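Local coordinates for protein arginine kinase (Anthopleura japonica, PDB 4RF7) that catalyses the reversible transfer of a phosphoryl group from ATP to L-arginine, yielding phosphoarginine and ADP, at residues A[290-295]-A[332-337]. Residues are numbered along the deposited sequence; the frame is centred on the assembly and turned at random.
Sequences VHVKIP and YDISNR. With ARG (arginine), chain H.
His291 and Asp333 face each other as a non-hydrogen-bonded pair of antiparallel strands 286-293 and 331-336, neighbours in the eight-stranded sheet of the first phosphagen kinase catalytic domain. Asp333 OD1 lies near the plane of the imidazole at its edge, 3.1 Å from His291 CD2, while the carboxylate stands almost perpendicular to the ring (87°). At the same edge a water O is hydrogen-bonded to His291 NE2 (2.9 Å) and donates a weak bond to Asp333 OD2, whose stronger partner is Arg287 in a salt bridge. The guanidinium of a bound arginine covers one imidazole face, its CZ over the ring centre, 3.4 Å above the plane; the ligand is also hydrogen-bonded to Ser129 OG. His291 is predicted to bind ATP, so this face of the sheet probably borders the nucleotide site. The flanking pairs, Val290 with Ile334 and Val292 with Tyr332, are each joined by two backbone hydrogen bonds. Their side chains occupy the other face, where Met351 of helix 344-370 packs on Val290 and Ile334. With CG1 between its backbone N and carbonyl carbon (chi1 60°), Val292 brings this methyl to 3.6 Å from Ile334 CG1. Beyond the strand end, Ile294 crosses Tyr332 at about a right angle, CG1 3.8 Å from the ring's CD1.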
loop_
_atom_site.group_PDB
_atom_site.type_symbol
_atom_site.label_atom_id
_atom_site.label_comp_id
_atom_site.label_asym_id
_atom_site.label_seq_id
_atom_site.Cartn_x
_atom_site.Cartn_y
_atom_site.Cartn_z
ATOM N N VAL A 290 -4.958 -0.736 -12.666
ATOM C CA VAL A 290 -4.222 0.261 -11.901
ATOM C C VAL A 290 -5.212 1.113 -11.110
ATOM O O VAL A 290 -6.259 1.503 -11.638
ATOM C CB VAL A 290 -3.384 1.178 -12.833
ATOM C CG1 VAL A 290 -2.787 2.348 -12.059
ATOM C CG2 VAL A 290 -2.282 0.389 -13.527
ATOM N N HIS A 291 -4.903 1.368 -9.840
ATOM C CA HIS A 291 -5.641 2.357 -9.066
ATOM C C HIS A 291 -4.885 3.676 -9.158
ATOM O O HIS A 291 -3.698 3.744 -8.823
ATOM C CB HIS A 291 -5.780 1.934 -7.603
ATOM C CG HIS A 291 -6.764 0.814 -7.381
ATOM N ND1 HIS A 291 -7.003 0.277 -6.145
ATOM C CD2 HIS A 291 -7.554 0.154 -8.251
ATOM C CE1 HIS A 291 -7.903 -0.683 -6.248
ATOM N NE2 HIS A 291 -8.260 -0.781 -7.530
ATOM N N VAL A 292 -5.568 4.718 -9.623
ATOM C CA VAL A 292 -4.935 6.019 -9.801
ATOM C C VAL A 292 -5.903 7.135 -9.424
ATOM O O VAL A 292 -7.104 7.055 -9.705
ATOM C CB VAL A 292 -4.416 6.192 -11.249
ATOM C CG1 VAL A 292 -5.564 6.088 -12.244
ATOM C CG2 VAL A 292 -3.672 7.512 -11.414
ATOM N N LYS A 293 -5.381 8.163 -8.764
ATOM C CA LYS A 293 -6.190 9.301 -8.351
ATOM C C LYS A 293 -6.078 10.412 -9.389
ATOM O O LYS A 293 -5.062 11.108 -9.467
ATOM C CB LYS A 293 -5.743 9.800 -6.973
ATOM C CG LYS A 293 -6.440 11.063 -6.496
ATOM C CD LYS A 293 -6.247 11.235 -4.997
ATOM C CE LYS A 293 -6.512 12.665 -4.554
ATOM N NZ LYS A 293 -6.250 12.843 -3.094
ATOM N N ILE A 294 -7.128 10.563 -10.189
ATOM C CA ILE A 294 -7.149 11.535 -11.275
ATOM C C ILE A 294 -8.448 12.348 -11.311
ATOM O O ILE A 294 -9.147 12.349 -12.325
ATOM C CB ILE A 294 -6.965 10.828 -12.632
ATOM C CG1 ILE A 294 -7.802 9.547 -12.680
ATOM C CG2 ILE A 294 -5.500 10.489 -12.875
ATOM C CD1 ILE A 294 -7.975 8.969 -14.072
ATOM N N PRO A 295 -8.765 13.067 -10.214
ATOM C CA PRO A 295 -10.055 13.771 -10.151
ATOM C C PRO A 295 -10.230 14.852 -11.216
ATOM O O PRO A 295 -11.363 15.130 -11.615
ATOM C CB PRO A 295 -10.040 14.413 -8.757
ATOM C CG PRO A 295 -8.598 14.526 -8.401
ATOM C CD PRO A 295 -7.943 13.320 -9.014
ATOM N N TYR A 332 -9.659 6.042 -9.325
ATOM C CA TYR A 332 -10.309 5.171 -10.294
ATOM C C TYR A 332 -9.564 3.853 -10.487
ATOM O O TYR A 332 -8.330 3.811 -10.463
ATOM C CB TYR A 332 -10.470 5.897 -11.633
ATOM C CG TYR A 332 -11.474 7.027 -11.581
ATOM C CD1 TYR A 332 -11.089 8.312 -11.226
ATOM C CD2 TYR A 332 -12.808 6.803 -11.881
ATOM C CE1 TYR A 332 -12.009 9.346 -11.174
ATOM C CE2 TYR A 332 -13.733 7.829 -11.834
ATOM C CZ TYR A 332 -13.327 9.097 -11.480
ATOM O OH TYR A 332 -14.250 10.116 -11.430
ATOM N N ASP A 333 -10.321 2.775 -10.661
ATOM C CA ASP A 333 -9.737 1.503 -11.045
ATOM C C ASP A 333 -9.754 1.426 -12.567
ATOM O O ASP A 333 -10.810 1.244 -13.178
ATOM C CB ASP A 333 -10.523 0.338 -10.448
ATOM C CG ASP A 333 -9.907 -1.009 -10.775
ATOM O OD1 ASP A 333 -8.665 -1.088 -10.903
ATOM O OD2 ASP A 333 -10.665 -1.992 -10.895
ATOM N N ILE A 334 -8.587 1.599 -13.178
ATOM C CA ILE A 334 -8.473 1.519 -14.626
ATOM C C ILE A 334 -8.187 0.066 -15.003
ATOM O O ILE A 334 -7.334 -0.570 -14.391
ATOM C CB ILE A 334 -7.350 2.433 -15.163
ATOM C CG1 ILE A 334 -7.341 3.775 -14.427
ATOM C CG2 ILE A 334 -7.495 2.636 -16.672
ATOM C CD1 ILE A 334 -8.495 4.694 -14.784
ATOM N N SER A 335 -8.904 -0.466 -15.989
ATOM C CA SER A 335 -8.679 -1.845 -16.420
ATOM C C SER A 335 -8.899 -2.008 -17.916
ATOM O O SER A 335 -9.483 -1.135 -18.565
ATOM C CB SER A 335 -9.573 -2.814 -15.643
ATOM O OG SER A 335 -10.944 -2.555 -15.886
ATOM N N ASN A 336 -8.425 -3.126 -18.457
ATOM C CA ASN A 336 -8.595 -3.435 -19.875
ATOM C C ASN A 336 -10.009 -3.909 -20.197
ATOM O O ASN A 336 -10.671 -4.523 -19.358
ATOM C CB ASN A 336 -7.594 -4.511 -20.306
ATOM C CG ASN A 336 -7.722 -5.785 -19.487
ATOM O OD1 ASN A 336 -7.638 -5.756 -18.258
ATOM N ND2 ASN A 336 -7.941 -6.909 -20.165
ATOM N N ARG A 337 -10.463 -3.638 -21.418
ATOM C CA ARG A 337 -11.759 -4.136 -21.871
ATOM C C ARG A 337 -11.620 -5.405 -22.711
ATOM O O ARG A 337 -12.547 -6.210 -22.784
ATOM C CB ARG A 337 -12.495 -3.069 -22.689
ATOM C CG ARG A 337 -13.032 -1.885 -21.894
ATOM C CD ARG A 337 -14.098 -1.150 -22.700
ATOM N NE ARG A 337 -14.473 0.140 -22.122
ATOM C CZ ARG A 337 -15.483 0.320 -21.274
ATOM N NH1 ARG A 337 -15.747 1.533 -20.807
ATOM N NH2 ARG A 337 -16.225 -0.709 -20.891
HETATM N N ARG H . -9.983 -8.217 -6.689
HETATM C CA ARG H . -9.871 -6.765 -6.632
HETATM C C ARG H . -10.497 -6.127 -7.870
HETATM O O ARG H . -11.696 -5.844 -7.906
HETATM C CB ARG H . -8.403 -6.348 -6.508
HETATM C CG ARG H . -8.190 -4.866 -6.246
HETATM C CD ARG H . -6.726 -4.479 -6.361
HETATM N NE ARG H . -6.428 -3.799 -7.619
HETATM C CZ ARG H . -5.491 -2.867 -7.754
HETATM N NH1 ARG H . -4.767 -2.511 -6.708
HETATM N NH2 ARG H . -5.280 -2.289 -8.930
HETATM O OXT ARG H . -9.822 -5.885 -8.871
HETATM O O HOH W 1 -10.252 -2.802 -7.801
#